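Local coordinates for protein sugar-binding transcriptional regulator, LacI family (Enterococcus faecalis, PDB 3CS3) that probably regulates transcription by binding DNA in response to a sugar, as in other members of the LacI family, at residues 157-160 / 161-164. Numbering follows the deposited sequence.
Sequences DFTE and PSGY
Ser162 and Asp157, five residues apart, meet where a loop turns into a helix, an example of side chains and backbone meeting where a loop enters a helix. From Ser162 CB, 3.2 Å from Asp157 OD1, the serine side chain faces back over the preceding loop. A chi1 of 70° sets Ser162 OG between its own backbone N and carbonyl carbon, and from there Ser162 OG lies 2.7 Å from Thr159 O and 3.0 Å from Asp157 OD1, within hydrogen-bonding distance of both oxygens.

Asp157 OD1 accepts two bonds from Thr159. The backbone N of Thr159 approaches on the anti side, closing an Asx turn, while Thr159 OG1 comes in on the syn side at 2.6 Å, both from the same face of the carboxylate. With two bonds on one oxygen, rotation of the carboxylate is probably restricted. The turn lies between strand 151-155 and helix 160-170, a beta-to-alpha connection in the parallel-sheet lobe of the periplasmic-binding-protein-like fold. Phe158, at its corner, sends its ring the other way, against Tyr18 and near a bound glycerol, while its carbonyl takes a hydrogen bond from Asn185.

Beyond the turn, Pro161 sets CD 3.4 Å from Thr159 OG1, the two side chains crossing at about a right angle. Ser162 N gives Thr159 O a weak bond, and the regular helical pattern follows with Tyr164 N to Glu160 O at 3.1 Å, an N-H...O angle of 154°. The extended Glu160 side chain carries OE2 to a salt bridge with Lys194 of helix 186-196, and Tyr164 reaches Glu198 through its hydroxyl.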
loop_
_atom_site.group_PDB
_atom_site.type_symbol
_atom_site.label_atom_id
_atom_site.label_comp_id
_atom_site.label_asym_id
_atom_site.label_seq_id
_atom_site.Cartn_x
_atom_site.Cartn_y
_atom_site.Cartn_z
ATOM N N ASP A 157 12.655 11.316 3.348
ATOM C CA ASP A 157 12.083 11.247 1.998
ATOM C C ASP A 157 10.643 10.724 1.960
ATOM O O ASP A 157 10.185 10.221 0.925
ATOM C CB ASP A 157 12.995 10.435 1.058
ATOM C CG ASP A 157 13.346 9.052 1.609
ATOM O OD1 ASP A 157 12.586 8.510 2.435
ATOM O OD2 ASP A 157 14.390 8.500 1.200
ATOM N N PHE A 158 9.959 10.847 3.101
ATOM C CA PHE A 158 8.584 10.365 3.341
ATOM C C PHE A 158 8.451 8.843 3.512
ATOM O O PHE A 158 7.380 8.349 3.867
ATOM C CB PHE A 158 7.578 10.891 2.297
ATOM C CG PHE A 158 7.133 12.314 2.525
ATOM C CD1 PHE A 158 6.947 12.815 3.816
ATOM C CD2 PHE A 158 6.853 13.141 1.440
ATOM C CE1 PHE A 158 6.519 14.135 4.019
ATOM C CE2 PHE A 158 6.427 14.459 1.633
ATOM C CZ PHE A 158 6.256 14.953 2.926
ATOM N N THR A 159 9.535 8.107 3.277
ATOM C CA THR A 159 9.502 6.655 3.387
ATOM C C THR A 159 9.970 6.221 4.761
ATOM O O THR A 159 10.710 6.943 5.424
ATOM C CB THR A 159 10.373 5.951 2.316
ATOM O OG1 THR A 159 11.758 6.057 2.671
ATOM C CG2 THR A 159 10.147 6.549 0.927
ATOM N N GLU A 160 9.540 5.029 5.162
ATOM C CA GLU A 160 9.895 4.424 6.451
ATOM C C GLU A 160 11.410 4.184 6.708
ATOM O O GLU A 160 11.872 4.446 7.826
ATOM C CB GLU A 160 9.055 3.153 6.672
ATOM C CG GLU A 160 9.321 2.389 7.956
ATOM C CD GLU A 160 8.445 1.158 8.096
ATOM O OE1 GLU A 160 7.208 1.278 7.950
ATOM O OE2 GLU A 160 8.994 0.069 8.363
ATOM N N PRO A 161 12.180 3.682 5.700
ATOM C CA PRO A 161 13.647 3.599 5.874
ATOM C C PRO A 161 14.367 4.887 6.305
ATOM O O PRO A 161 15.339 4.808 7.060
ATOM C CB PRO A 161 14.141 3.172 4.486
ATOM C CG PRO A 161 13.012 2.420 3.909
ATOM C CD PRO A 161 11.775 3.101 4.402
ATOM N N SER A 162 13.901 6.047 5.836
ATOM C CA SER A 162 14.500 7.334 6.212
ATOM C C SER A 162 14.167 7.736 7.641
ATOM O O SER A 162 14.952 8.428 8.287
ATOM C CB SER A 162 14.090 8.450 5.252
ATOM O OG SER A 162 12.721 8.789 5.396
ATOM N N GLY A 163 13.002 7.310 8.124
ATOM C CA GLY A 163 12.618 7.520 9.516
ATOM C C GLY A 163 13.458 6.678 10.459
ATOM O O GLY A 163 13.793 7.119 11.562
ATOM N N TYR A 164 13.790 5.464 10.012
ATOM C CA TYR A 164 14.664 4.547 10.740
ATOM C C TYR A 164 16.077 5.120 10.873
ATOM O O TYR A 164 16.632 5.168 11.973
ATOM C CB TYR A 164 14.707 3.182 10.033
ATOM C CG TYR A 164 15.463 2.110 10.794
ATOM C CD1 TYR A 164 14.827 1.346 11.772
ATOM C CD2 TYR A 164 16.814 1.856 10.534
ATOM C CE1 TYR A 164 15.510 0.360 12.472
ATOM C CE2 TYR A 164 17.510 0.876 11.237
ATOM C CZ TYR A 164 16.848 0.132 12.205
ATOM O OH TYR A 164 17.519 -0.842 12.905
#